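Local coordinates for pyroglutamyl-peptidase I (Fervidobacterium islandicum, PDB 6LTQ), which probably removes N-terminal pyroglutamyl residues from peptides, as expected of a pyroglutamyl-peptidase I, here in an oxidised form from a thermophilic keratin-degrading bacterium, at residues I90-V95 with K132-L137; K141-F146 with V210-E215; S16-G21 with E68-N73; F22-G27 with P32-V37. All blocks are in the same frame, centred on the assembly; numbering follows the deposited sequence.

From the N terminus, strand 15-22 enters first, and its segment 16-21 belongs to contact 3. Before that loop closes at 68-73, the chain makes contact 4, whose short connection between 22-27 and 32-37 is nested inside it; there Val37 packs on Gly21. Contact 1 follows in series, joining strand 90-97 to helix 131-140, and contact 2 opens only afterwards, with 141-146, and closes near the C terminus. No loops cross. Contacts 1 and 2 are joined through the neighbouring strands 90-97 and 145-148. Helix 203-215 of contact 2 also reaches Val17 of contact 3 and Ile36 of contact 4, drawing the parts onto one central sheet.

Contact 1: I90-V95 with K132-L137; sequences IRLERV and KAVAEL
Strand 90-93 runs beside helix 131-140, and the backbones come closest where Leu92 CA lies 7.3 Å from Ala135 CA. Leu92 is the strand residue that reaches the helix face formed by Val134 and Ala135. Its CG lies anti to the carbonyl carbon (chi1 -50°), which turns both methyl branches to the helix. Leu92 CD1 sits against Ala135, 3.6 Å from its backbone N and equally near its CB, and also touches Val134 CG1. CD2 meets Val134 alone, with Leu92 CD2 4.0 Å from Val134 CG1. The small methyl of Ala135 lets the leucine come this close, and at this point the contact is van der Waals packing of the leucine methyls.

Two residues on, charged side chains flank the contact, loosely packed on each other. The Arg94 guanidinium passes obliquely by the aliphatic part of Lys132, with Arg94 NH1 4.4 Å from Lys132 CG. Both cationic ends form salt bridges to Asp114 of a second subunit, so this edge takes part in assembly. Arg91 and Glu93 form a salt bridge, NE to OE2 at 2.6 Å, and OE2 also bonds His180 ND1. That glutamate-histidine pair is consistent with the Cys-His-Glu triad of pyroglutamyl peptidases. The helix itself leads into strand 145-148, parallel to 90-97, the layout of a beta-alpha-beta crossover with short strand 124-126 inserted.

Contact 2: K141-F146 with V210-E215; sequences KKIPAF and VRLILE
Leu212, which meets both Lys141 and Ile143, belongs to a regular helical turn whose shortest backbone bond runs from Glu215 N to Arg211 O at 2.8 Å. This turn is the last part of helix 203-215, one of the helices that flank the central sheet of this alpha/beta fold. Across the contact, helix 131-140 ends in a Schellman motif and the chain swings into strand 145-148. Lys142 takes positive phi as the C-prime residue of that motif, while Ile143 N returns to Leu138 O and Lys142 N to Lys139 O. The reversal brings Lys141 and Ile143 round to the same leucine.

The meeting is apolar and centres on a single methyl branch, Leu212 CD1. Lys141 offers the beginning of its chain: CB lies 3.9 Å from Leu212 CD1, with CG almost as near. The chain then bends at chi2 (-67°), and its amino group is hydrogen-bonded to a bound glycerol, probably from the crystallisation liquor. A lysine thus lends its methylenes to the packing while its charged end is engaged elsewhere.

Ile143 is the buried member of the trio. Its flank also rests on Leu205 and Ala209 of the same helix and on Ile90 of strand 90-97, so it fills the corner between helix and sheet. Its CG1-CD1 arm is extended (chi2 -177°), which carries the terminal methyl out toward the helix, where Ile143 CD1 stops 3.7 Å from Leu212 CD1.

Contact 3: S16-G21 with E68-N73; sequences SVLLTG and EYYKTN
Leu18 makes the whole apolar contact, setting one methyl against each of two consecutive tyrosines. With CG anti to the backbone N (chi1 173°), the side chain rises from the strand and forks between them. CD1 lies over one face of the Tyr69 ring, 4.1 Å from CE1, and the leucine and the tyrosine run antiparallel alongside one another. CD2 approaches Tyr70 CE1 at the same 4.1 Å but obliquely. Both tyrosines therefore lean on one leucine, each in its own way.

Polar interactions hold the far ends of the rings. The Tyr69 hydroxyl is hydrogen-bonded to His51 on strand 48-55, and that of Tyr70 to Ser163 on helix 158-170. Each ring thus has its apolar part against Leu18 and its hydroxyl tied to another element of the fold, which limits how far it can shift. Within the helix end, Thr72 OG1 donates to Glu68 O at 3.0 Å, from a direction tilted 25° out of the carbonyl plane, adding a side-chain bond to the last turn.

In topology, helix 59-72 connects strand 48-55 to strand 77-83. Both run parallel to 15-22, which lies between them, and the helix packs over this middle strand. This is the beta-alpha-beta crossover of a parallel alpha/beta sheet.

Contact 4: F22-G27 with P32-V37; sequences FEPFGG and PSMRIV
The loop leaving strand 15-22 passes close over the first turn of helix 32-40, with the CA atoms of Phe22 and Met34 only 5.4 Å apart. This is the strand-to-helix turn of a beta-alpha-beta unit, since the helix leads on to the parallel strand 48-55.

One hydrogen bond joins the two parts. Phe22 N donates to Ser33 OG at 2.9 Å, nearly straight at 166°. Serine chi1 of 61° sets OG between its own backbone N and carbonyl carbon, turned to the end of the strand. The same hydroxyl is hydrogen-bonded to Asn31 OD1, whose amide nitrogen in turn holds Glu23 O, so strand end, loop and helix start form one polar network. Without this hydroxyl, as with an alanine here, the Phe22 amide would probably lose its acceptor and Asn31 OD1 its mate, leaving the asparagine freer to turn.

Met34 supplies the van der Waals side of the contact. Its CB is pressed against the Phe22 carbonyl, 3.2 Å from the oxygen, a tight approach. The chain beyond is extended (chi2 174°) and runs out along the loop, bringing the sulfur past Glu23, whose CA lies 4.0 Å from Met34 SD, and on to the proline ring. There Met34 SD and Pro24 CD make an apolar contact, with the two side chains at a slant, at 3.8 Å.

Contact 1: I90-V95 with K132-L137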
loop_
_atom_site.group_PDB
_atom_site.type_symbol
_atom_site.label_atom_id
_atom_site.label_comp_id
_atom_site.label_asym_id
_atom_site.label_seq_id
_atom_site.Cartn_x
_atom_site.Cartn_y
_atom_site.Cartn_z
ATOM N N ILE D 90 -14.001 -5.415 6.393
ATOM C CA ILE D 90 -14.239 -6.538 7.295
ATOM C C ILE D 90 -13.373 -7.713 6.828
ATOM O O ILE D 90 -13.527 -8.208 5.715
ATOM C CB ILE D 90 -15.729 -6.909 7.329
ATOM C CG1 ILE D 90 -16.592 -5.691 7.742
ATOM C CG2 ILE D 90 -15.951 -8.087 8.242
ATOM C CD1 ILE D 90 -16.260 -5.076 9.108
ATOM N N ARG D 91 -12.439 -8.126 7.676
ATOM C CA ARG D 91 -11.398 -9.070 7.283
ATOM C C ARG D 91 -11.698 -10.436 7.907
ATOM O O ARG D 91 -11.391 -10.687 9.081
ATOM C CB ARG D 91 -10.034 -8.528 7.686
ATOM C CG ARG D 91 -8.873 -9.442 7.390
ATOM C CD ARG D 91 -7.564 -8.704 7.602
ATOM N NE ARG D 91 -6.496 -9.593 8.045
ATOM C CZ ARG D 91 -5.229 -9.214 8.178
ATOM N NH1 ARG D 91 -4.322 -10.087 8.606
ATOM N NH2 ARG D 91 -4.868 -7.964 7.871
ATOM N N LEU D 92 -12.295 -11.307 7.111
ATOM C CA LEU D 92 -12.706 -12.627 7.567
ATOM C C LEU D 92 -11.522 -13.582 7.476
ATOM O O LEU D 92 -10.983 -13.817 6.384
ATOM C CB LEU D 92 -13.877 -13.125 6.720
ATOM C CG LEU D 92 -14.968 -12.058 6.635
ATOM C CD1 LEU D 92 -15.847 -12.309 5.451
ATOM C CD2 LEU D 92 -15.817 -12.027 7.925
ATOM N N GLU D 93 -11.123 -14.136 8.616
ATOM C CA GLU D 93 -9.912 -14.946 8.699
ATOM C C GLU D 93 -10.236 -16.423 8.512
ATOM O O GLU D 93 -11.030 -17.000 9.264
ATOM C CB GLU D 93 -9.216 -14.709 10.037
ATOM C CG GLU D 93 -8.755 -13.269 10.232
ATOM C CD GLU D 93 -7.579 -12.869 9.335
ATOM O OE1 GLU D 93 -7.088 -13.709 8.537
ATOM O OE2 GLU D 93 -7.115 -11.713 9.469
ATOM N N ARG D 94 -9.593 -17.048 7.529
ATOM C CA ARG D 94 -9.870 -18.441 7.239
ATOM C C ARG D 94 -8.917 -19.400 7.927
ATOM O O ARG D 94 -9.250 -20.588 8.053
ATOM C CB ARG D 94 -9.811 -18.674 5.719
ATOM C CG ARG D 94 -10.433 -19.971 5.262
ATOM C CD ARG D 94 -10.651 -19.999 3.783
ATOM N NE ARG D 94 -11.506 -21.122 3.394
ATOM C CZ ARG D 94 -11.977 -21.322 2.169
ATOM N NH1 ARG D 94 -11.680 -20.477 1.187
ATOM N NH2 ARG D 94 -12.764 -22.368 1.928
ATOM N N VAL D 95 -7.729 -18.939 8.328
ATOM C CA VAL D 95 -6.632 -19.817 8.741
ATOM C C VAL D 95 -6.130 -19.393 10.111
ATOM O O VAL D 95 -5.828 -18.212 10.324
ATOM C CB VAL D 95 -5.455 -19.775 7.744
ATOM C CG1 VAL D 95 -4.271 -20.602 8.269
ATOM C CG2 VAL D 95 -5.890 -20.253 6.382
ATOM N N LYS D 132 -16.730 -17.849 2.473
ATOM C CA LYS D 132 -16.982 -17.069 1.263
ATOM C C LYS D 132 -18.411 -16.555 1.232
ATOM O O LYS D 132 -18.673 -15.445 0.741
ATOM C CB LYS D 132 -16.716 -17.909 0.007
ATOM C CG LYS D 132 -15.287 -18.384 -0.138
ATOM C CD LYS D 132 -14.323 -17.249 -0.373
ATOM C CE LYS D 132 -14.087 -17.069 -1.859
ATOM N NZ LYS D 132 -13.850 -18.383 -2.514
ATOM N N ALA D 133 -19.350 -17.343 1.762
ATOM C CA ALA D 133 -20.730 -16.886 1.839
ATOM C C ALA D 133 -20.886 -15.716 2.810
ATOM O O ALA D 133 -21.724 -14.833 2.576
ATOM C CB ALA D 133 -21.650 -18.052 2.237
ATOM N N VAL D 134 -20.116 -15.685 3.900
ATOM C CA VAL D 134 -20.151 -14.519 4.782
ATOM C C VAL D 134 -19.687 -13.280 4.017
ATOM O O VAL D 134 -20.349 -12.238 4.025
ATOM C CB VAL D 134 -19.284 -14.747 6.034
ATOM C CG1 VAL D 134 -19.381 -13.536 6.990
ATOM C CG2 VAL D 134 -19.680 -16.028 6.756
ATOM N N ALA D 135 -18.548 -13.402 3.326
ATOM C CA ALA D 135 -18.014 -12.271 2.565
ATOM C C ALA D 135 -18.999 -11.819 1.509
ATOM O O ALA D 135 -19.203 -10.615 1.311
ATOM C CB ALA D 135 -16.677 -12.646 1.915
ATOM N N GLU D 136 -19.638 -12.771 0.831
ATOM C CA GLU D 136 -20.573 -12.404 -0.218
ATOM C C GLU D 136 -21.800 -11.703 0.357
ATOM O O GLU D 136 -22.302 -10.747 -0.234
ATOM C CB GLU D 136 -20.973 -13.642 -1.013
ATOM C CG GLU D 136 -20.200 -13.777 -2.308
ATOM C CD GLU D 136 -20.672 -12.772 -3.356
ATOM O OE1 GLU D 136 -21.289 -13.198 -4.357
ATOM O OE2 GLU D 136 -20.427 -11.559 -3.175
ATOM N N LEU D 137 -22.281 -12.153 1.519
ATOM C CA LEU D 137 -23.420 -11.499 2.166
ATOM C C LEU D 137 -23.094 -10.062 2.540
ATOM O O LEU D 137 -23.886 -9.143 2.283
ATOM C CB LEU D 137 -23.837 -12.262 3.425
ATOM C CG LEU D 137 -25.137 -11.720 4.040
ATOM C CD1 LEU D 137 -26.090 -12.873 4.331
ATOM C CD2 LEU D 137 -24.884 -10.932 5.288
#

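Contact 2: K141-F146 with V210-E215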
loop_
_atom_site.group_PDB
_atom_site.type_symbol
_atom_site.label_atom_id
_atom_site.label_comp_id
_atom_site.label_asym_id
_atom_site.label_seq_id
_atom_site.Cartn_x
_atom_site.Cartn_y
_atom_site.Cartn_z
ATOM N N LYS D 141 -24.698 -6.496 0.955
ATOM C CA LYS D 141 -25.244 -5.469 1.840
ATOM C C LYS D 141 -24.411 -4.180 1.845
ATOM O O LYS D 141 -24.547 -3.360 2.769
ATOM C CB LYS D 141 -25.320 -5.985 3.280
ATOM C CG LYS D 141 -26.185 -7.237 3.434
ATOM C CD LYS D 141 -27.652 -6.929 3.161
ATOM C CE LYS D 141 -28.481 -8.201 3.329
ATOM N NZ LYS D 141 -29.939 -7.944 3.245
ATOM N N LYS D 142 -23.503 -4.034 0.875
ATOM C CA LYS D 142 -22.724 -2.810 0.631
ATOM C C LYS D 142 -21.661 -2.552 1.695
ATOM O O LYS D 142 -21.303 -1.396 1.964
ATOM C CB LYS D 142 -23.631 -1.583 0.486
ATOM C CG LYS D 142 -24.728 -1.760 -0.577
ATOM C CD LYS D 142 -25.554 -0.491 -0.699
ATOM C CE LYS D 142 -26.808 -0.736 -1.518
ATOM N NZ LYS D 142 -26.481 -1.195 -2.891
ATOM N N ILE D 143 -21.136 -3.605 2.306
ATOM C CA ILE D 143 -20.090 -3.472 3.312
ATOM C C ILE D 143 -18.808 -4.072 2.754
ATOM O O ILE D 143 -18.781 -5.271 2.428
ATOM C CB ILE D 143 -20.491 -4.139 4.637
ATOM C CG1 ILE D 143 -21.807 -3.533 5.152
ATOM C CG2 ILE D 143 -19.400 -3.957 5.663
ATOM C CD1 ILE D 143 -22.266 -4.092 6.515
ATOM N N PRO D 144 -17.713 -3.319 2.666
ATOM C CA PRO D 144 -16.437 -3.900 2.217
ATOM C C PRO D 144 -16.013 -5.061 3.112
ATOM O O PRO D 144 -16.012 -4.951 4.338
ATOM C CB PRO D 144 -15.450 -2.725 2.315
ATOM C CG PRO D 144 -16.313 -1.509 2.211
ATOM C CD PRO D 144 -17.627 -1.862 2.882
ATOM N N ALA D 145 -15.656 -6.182 2.488
ATOM C CA ALA D 145 -15.336 -7.387 3.239
ATOM C C ALA D 145 -14.528 -8.301 2.342
ATOM O O ALA D 145 -14.688 -8.281 1.117
ATOM C CB ALA D 145 -16.597 -8.118 3.744
ATOM N N PHE D 146 -13.637 -9.077 2.950
ATOM C CA PHE D 146 -12.828 -9.970 2.136
ATOM C C PHE D 146 -12.286 -11.086 3.014
ATOM O O PHE D 146 -12.313 -11.016 4.249
ATOM C CB PHE D 146 -11.682 -9.206 1.436
ATOM C CG PHE D 146 -10.906 -8.300 2.356
ATOM C CD1 PHE D 146 -9.822 -8.779 3.079
ATOM C CD2 PHE D 146 -11.277 -6.965 2.503
ATOM C CE1 PHE D 146 -9.089 -7.933 3.925
ATOM C CE2 PHE D 146 -10.566 -6.115 3.378
ATOM C CZ PHE D 146 -9.476 -6.597 4.074
ATOM N N VAL D 210 -21.076 -7.020 11.961
ATOM C CA VAL D 210 -21.130 -8.135 12.898
ATOM C C VAL D 210 -22.579 -8.520 13.174
ATOM O O VAL D 210 -22.907 -9.710 13.290
ATOM C CB VAL D 210 -20.361 -7.785 14.181
ATOM C CG1 VAL D 210 -20.527 -8.893 15.227
ATOM C CG2 VAL D 210 -18.863 -7.583 13.845
ATOM N N ARG D 211 -23.467 -7.523 13.257
ATOM C CA ARG D 211 -24.900 -7.786 13.417
ATOM C C ARG D 211 -25.422 -8.654 12.286
ATOM O O ARG D 211 -26.112 -9.654 12.519
ATOM C CB ARG D 211 -25.624 -6.437 13.538
ATOM C CG ARG D 211 -27.135 -6.430 13.829
ATOM C CD ARG D 211 -27.932 -5.432 13.064
ATOM N NE ARG D 211 -27.444 -4.073 13.326
ATOM C CZ ARG D 211 -27.950 -2.908 12.901
ATOM N NH1 ARG D 211 -29.147 -2.808 12.344
ATOM N NH2 ARG D 211 -27.294 -1.762 13.243
ATOM N N LEU D 212 -25.013 -8.345 11.059
ATOM C CA LEU D 212 -25.466 -9.116 9.910
ATOM C C LEU D 212 -24.946 -10.547 9.938
ATOM O O LEU D 212 -25.620 -11.464 9.450
ATOM C CB LEU D 212 -25.050 -8.433 8.604
ATOM C CG LEU D 212 -25.881 -7.217 8.182
ATOM C CD1 LEU D 212 -25.116 -6.351 7.159
ATOM C CD2 LEU D 212 -27.234 -7.672 7.623
ATOM N N ILE D 213 -23.718 -10.752 10.421
ATOM C CA ILE D 213 -23.209 -12.117 10.529
ATOM C C ILE D 213 -24.063 -12.908 11.517
ATOM O O ILE D 213 -24.483 -14.040 11.245
ATOM C CB ILE D 213 -21.728 -12.123 10.941
ATOM C CG1 ILE D 213 -20.835 -11.478 9.860
ATOM C CG2 ILE D 213 -21.269 -13.564 11.219
ATOM C CD1 ILE D 213 -19.414 -11.241 10.342
ATOM N N LEU D 214 -24.339 -12.305 12.677
ATOM C CA LEU D 214 -25.144 -12.971 13.699
ATOM C C LEU D 214 -26.554 -13.245 13.201
ATOM O O LEU D 214 -27.106 -14.325 13.448
ATOM C CB LEU D 214 -25.186 -12.118 14.962
ATOM C CG LEU D 214 -23.872 -12.001 15.730
ATOM C CD1 LEU D 214 -23.954 -10.876 16.764
ATOM C CD2 LEU D 214 -23.458 -13.343 16.371
ATOM N N GLU D 215 -27.150 -12.292 12.473
ATOM C CA GLU D 215 -28.516 -12.474 11.994
ATOM C C GLU D 215 -28.629 -13.566 10.941
ATOM O O GLU D 215 -29.719 -14.115 10.762
ATOM C CB GLU D 215 -29.068 -11.178 11.393
ATOM C CG GLU D 215 -29.527 -10.145 12.392
ATOM C CD GLU D 215 -29.962 -8.850 11.720
ATOM O OE1 GLU D 215 -29.894 -8.774 10.477
ATOM O OE2 GLU D 215 -30.305 -7.887 12.436
#

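Contact 3: S16-G21 with E68-N73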
loop_
_atom_site.group_PDB
_atom_site.type_symbol
_atom_site.label_atom_id
_atom_site.label_comp_id
_atom_site.label_asym_id
_atom_site.label_seq_id
_atom_site.Cartn_x
_atom_site.Cartn_y
_atom_site.Cartn_z
ATOM N N SER D 16 -26.206 -21.346 20.515
ATOM C CA SER D 16 -25.501 -20.577 21.531
ATOM C C SER D 16 -24.221 -20.025 20.907
ATOM O O SER D 16 -23.369 -20.794 20.440
ATOM C CB SER D 16 -25.185 -21.422 22.762
ATOM O OG SER D 16 -24.397 -22.548 22.420
ATOM N N VAL D 17 -24.088 -18.703 20.901
ATOM C CA VAL D 17 -23.004 -18.011 20.208
ATOM C C VAL D 17 -22.168 -17.260 21.225
ATOM O O VAL D 17 -22.704 -16.463 22.005
ATOM C CB VAL D 17 -23.568 -17.054 19.147
ATOM C CG1 VAL D 17 -22.462 -16.213 18.538
ATOM C CG2 VAL D 17 -24.316 -17.851 18.097
ATOM N N LEU D 18 -20.843 -17.483 21.196
ATOM C CA LEU D 18 -19.901 -16.732 22.016
ATOM C C LEU D 18 -19.265 -15.667 21.132
ATOM O O LEU D 18 -18.611 -15.996 20.136
ATOM C CB LEU D 18 -18.839 -17.644 22.618
ATOM C CG LEU D 18 -17.723 -16.909 23.347
ATOM C CD1 LEU D 18 -18.288 -16.041 24.481
ATOM C CD2 LEU D 18 -16.652 -17.875 23.872
ATOM N N LEU D 19 -19.521 -14.400 21.457
ATOM C CA LEU D 19 -18.947 -13.247 20.771
ATOM C C LEU D 19 -17.884 -12.630 21.661
ATOM O O LEU D 19 -18.185 -12.181 22.774
ATOM C CB LEU D 19 -20.030 -12.220 20.437
ATOM C CG LEU D 19 -19.582 -10.976 19.675
ATOM C CD1 LEU D 19 -19.243 -11.364 18.211
ATOM C CD2 LEU D 19 -20.685 -9.928 19.728
ATOM N N THR D 20 -16.639 -12.616 21.191
ATOM C CA THR D 20 -15.549 -12.100 22.003
ATOM C C THR D 20 -14.896 -10.894 21.343
ATOM O O THR D 20 -14.918 -10.738 20.116
ATOM C CB THR D 20 -14.488 -13.183 22.278
ATOM O OG1 THR D 20 -13.773 -13.468 21.072
ATOM C CG2 THR D 20 -15.146 -14.467 22.775
ATOM N N GLY D 21 -14.298 -10.045 22.181
ATOM C CA GLY D 21 -13.483 -8.948 21.738
ATOM C C GLY D 21 -12.226 -8.916 22.612
ATOM O O GLY D 21 -12.081 -9.742 23.511
ATOM N N GLU D 68 -11.714 -20.790 30.570
ATOM C CA GLU D 68 -12.559 -20.716 31.756
ATOM C C GLU D 68 -14.009 -20.508 31.358
ATOM O O GLU D 68 -14.913 -21.124 31.934
ATOM C CB GLU D 68 -12.067 -19.568 32.650
ATOM C CG GLU D 68 -12.908 -19.238 33.886
ATOM C CD GLU D 68 -12.428 -17.966 34.619
ATOM O OE1 GLU D 68 -12.207 -16.913 33.967
ATOM O OE2 GLU D 68 -12.261 -18.021 35.858
ATOM N N TYR D 69 -14.245 -19.703 30.316
ATOM C CA TYR D 69 -15.611 -19.520 29.840
ATOM C C TYR D 69 -16.109 -20.767 29.141
ATOM O O TYR D 69 -17.269 -21.158 29.316
ATOM C CB TYR D 69 -15.733 -18.321 28.900
ATOM C CG TYR D 69 -17.166 -17.843 28.793
ATOM C CD1 TYR D 69 -18.075 -18.461 27.936
ATOM C CD2 TYR D 69 -17.619 -16.798 29.587
ATOM C CE1 TYR D 69 -19.403 -18.029 27.861
ATOM C CE2 TYR D 69 -18.932 -16.365 29.524
ATOM C CZ TYR D 69 -19.822 -16.979 28.664
ATOM O OH TYR D 69 -21.133 -16.529 28.614
ATOM N N TYR D 70 -15.257 -21.403 28.330
ATOM C CA TYR D 70 -15.683 -22.641 27.688
ATOM C C TYR D 70 -16.029 -23.702 28.727
ATOM O O TYR D 70 -16.964 -24.489 28.508
ATOM C CB TYR D 70 -14.610 -23.176 26.727
ATOM C CG TYR D 70 -14.602 -22.592 25.322
ATOM C CD1 TYR D 70 -15.781 -22.395 24.596
ATOM C CD2 TYR D 70 -13.399 -22.251 24.724
ATOM C CE1 TYR D 70 -15.751 -21.856 23.306
ATOM C CE2 TYR D 70 -13.359 -21.715 23.441
ATOM C CZ TYR D 70 -14.528 -21.520 22.737
ATOM O OH TYR D 70 -14.456 -20.984 21.464
ATOM N N LYS D 71 -15.263 -23.789 29.839
ATOM C CA LYS D 71 -15.719 -24.754 30.835
ATOM C C LYS D 71 -17.016 -24.359 31.517
ATOM O O LYS D 71 -17.822 -25.239 31.830
ATOM C CB LYS D 71 -14.707 -25.176 31.882
ATOM C CG LYS D 71 -15.164 -26.627 31.974
ATOM C CD LYS D 71 -14.440 -27.834 32.351
ATOM C CE LYS D 71 -13.427 -27.867 33.446
ATOM N NZ LYS D 71 -13.322 -29.407 33.526
ATOM N N THR D 72 -17.311 -23.089 31.684
ATOM C CA THR D 72 -18.475 -22.802 32.517
ATOM C C THR D 72 -19.764 -22.528 31.728
ATOM O O THR D 72 -20.817 -22.288 32.338
ATOM C CB THR D 72 -18.121 -21.677 33.507
ATOM O OG1 THR D 72 -17.685 -20.522 32.786
ATOM C CG2 THR D 72 -16.950 -22.186 34.386
ATOM N N ASN D 73 -19.715 -22.574 30.395
ATOM C CA ASN D 73 -20.886 -22.386 29.545
ATOM C C ASN D 73 -20.773 -23.289 28.321
ATOM O O ASN D 73 -19.670 -23.676 27.920
ATOM C CB ASN D 73 -21.044 -20.923 29.109
ATOM C CG ASN D 73 -20.835 -19.935 30.254
ATOM O OD1 ASN D 73 -19.697 -19.642 30.647
ATOM N ND2 ASN D 73 -21.936 -19.401 30.783
#

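Contact 4: F22-G27 with P32-V37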
loop_
_atom_site.group_PDB
_atom_site.type_symbol
_atom_site.label_atom_id
_atom_site.label_comp_id
_atom_site.label_asym_id
_atom_site.label_seq_id
_atom_site.Cartn_x
_atom_site.Cartn_y
_atom_site.Cartn_z
ATOM N N PHE D 22 -11.369 -7.957 22.324
ATOM C CA PHE D 22 -10.130 -7.790 23.073
ATOM C C PHE D 22 -10.046 -6.394 23.672
ATOM O O PHE D 22 -10.596 -5.424 23.134
ATOM C CB PHE D 22 -8.918 -8.034 22.192
ATOM C CG PHE D 22 -8.686 -9.490 21.891
ATOM C CD1 PHE D 22 -8.086 -10.317 22.828
ATOM C CD2 PHE D 22 -9.089 -10.036 20.680
ATOM C CE1 PHE D 22 -7.875 -11.654 22.560
ATOM C CE2 PHE D 22 -8.872 -11.381 20.402
ATOM C CZ PHE D 22 -8.264 -12.191 21.336
ATOM N N GLU D 23 -9.339 -6.312 24.795
ATOM C CA GLU D 23 -9.037 -5.046 25.433
ATOM C C GLU D 23 -8.097 -4.212 24.559
ATOM O O GLU D 23 -7.480 -4.729 23.623
ATOM C CB GLU D 23 -8.421 -5.313 26.809
ATOM C CG GLU D 23 -9.331 -6.192 27.655
ATOM C CD GLU D 23 -8.779 -6.536 29.038
ATOM O OE1 GLU D 23 -7.571 -6.336 29.293
ATOM O OE2 GLU D 23 -9.578 -7.014 29.874
ATOM N N PRO D 24 -7.999 -2.909 24.822
ATOM C CA PRO D 24 -7.036 -2.085 24.084
ATOM C C PRO D 24 -5.609 -2.542 24.345
ATOM O O PRO D 24 -5.296 -3.106 25.399
ATOM C CB PRO D 24 -7.274 -0.669 24.633
ATOM C CG PRO D 24 -8.660 -0.727 25.261
ATOM C CD PRO D 24 -8.802 -2.115 25.776
ATOM N N PHE D 25 -4.742 -2.287 23.367
ATOM C CA PHE D 25 -3.346 -2.692 23.443
ATOM C C PHE D 25 -2.520 -1.814 22.514
ATOM O O PHE D 25 -3.052 -1.049 21.704
ATOM C CB PHE D 25 -3.170 -4.172 23.088
ATOM C CG PHE D 25 -3.369 -4.464 21.626
ATOM C CD1 PHE D 25 -4.650 -4.569 21.107
ATOM C CD2 PHE D 25 -2.280 -4.608 20.774
ATOM C CE1 PHE D 25 -4.847 -4.826 19.751
ATOM C CE2 PHE D 25 -2.466 -4.867 19.422
ATOM C CZ PHE D 25 -3.756 -4.977 18.912
ATOM N N GLY D 26 -1.200 -1.925 22.651
ATOM C CA GLY D 26 -0.302 -1.227 21.746
ATOM C C GLY D 26 -0.378 0.282 21.815
ATOM O O GLY D 26 -0.087 0.957 20.823
ATOM N N GLY D 27 -0.785 0.835 22.955
ATOM C CA GLY D 27 -0.901 2.265 23.097
ATOM C C GLY D 27 -2.249 2.842 22.729
ATOM O O GLY D 27 -2.456 4.051 22.908
ATOM N N PRO D 32 -11.805 -1.618 18.682
ATOM C CA PRO D 32 -13.116 -1.792 18.033
ATOM C C PRO D 32 -13.813 -3.095 18.391
ATOM O O PRO D 32 -15.049 -3.124 18.443
ATOM C CB PRO D 32 -12.778 -1.727 16.528
ATOM C CG PRO D 32 -11.330 -2.117 16.450
ATOM C CD PRO D 32 -10.708 -1.530 17.697
ATOM N N SER D 33 -13.075 -4.192 18.574
ATOM C CA SER D 33 -13.725 -5.441 18.975
ATOM C C SER D 33 -14.442 -5.288 20.319
ATOM O O SER D 33 -15.581 -5.735 20.471
ATOM C CB SER D 33 -12.728 -6.602 18.997
ATOM O OG SER D 33 -11.668 -6.408 19.910
ATOM N N MET D 34 -13.779 -4.682 21.304
ATOM C CA MET D 34 -14.417 -4.474 22.609
ATOM C C MET D 34 -15.656 -3.585 22.482
ATOM O O MET D 34 -16.717 -3.899 23.037
ATOM C CB MET D 34 -13.399 -3.861 23.581
ATOM C CG MET D 34 -13.872 -3.621 25.059
ATOM S SD MET D 34 -12.441 -3.064 26.007
ATOM C CE MET D 34 -13.260 -2.481 27.496
ATOM N N ARG D 35 -15.560 -2.490 21.716
ATOM C CA ARG D 35 -16.710 -1.591 21.588
ATOM C C ARG D 35 -17.904 -2.275 20.931
ATOM O O ARG D 35 -19.044 -2.081 21.368
ATOM C CB ARG D 35 -16.341 -0.345 20.788
ATOM C CG ARG D 35 -15.255 0.473 21.411
ATOM C CD ARG D 35 -15.818 1.453 22.417
ATOM N NE ARG D 35 -16.832 2.316 21.826
ATOM C CZ ARG D 35 -16.579 3.519 21.321
ATOM N NH1 ARG D 35 -17.566 4.243 20.805
ATOM N NH2 ARG D 35 -15.339 3.996 21.328
ATOM N N ILE D 36 -17.674 -3.071 19.876
ATOM C CA ILE D 36 -18.782 -3.769 19.215
ATOM C C ILE D 36 -19.431 -4.764 20.166
ATOM O O ILE D 36 -20.660 -4.928 20.181
ATOM C CB ILE D 36 -18.311 -4.485 17.934
ATOM C CG1 ILE D 36 -17.833 -3.502 16.869
ATOM C CG2 ILE D 36 -19.437 -5.373 17.356
ATOM C CD1 ILE D 36 -17.277 -4.237 15.636
ATOM N N VAL D 37 -18.610 -5.497 20.923
ATOM C CA VAL D 37 -19.154 -6.485 21.844
ATOM C C VAL D 37 -20.033 -5.791 22.887
ATOM O O VAL D 37 -21.154 -6.238 23.172
ATOM C CB VAL D 37 -18.016 -7.289 22.500
ATOM C CG1 VAL D 37 -18.562 -8.102 23.690
ATOM C CG2 VAL D 37 -17.352 -8.237 21.488
#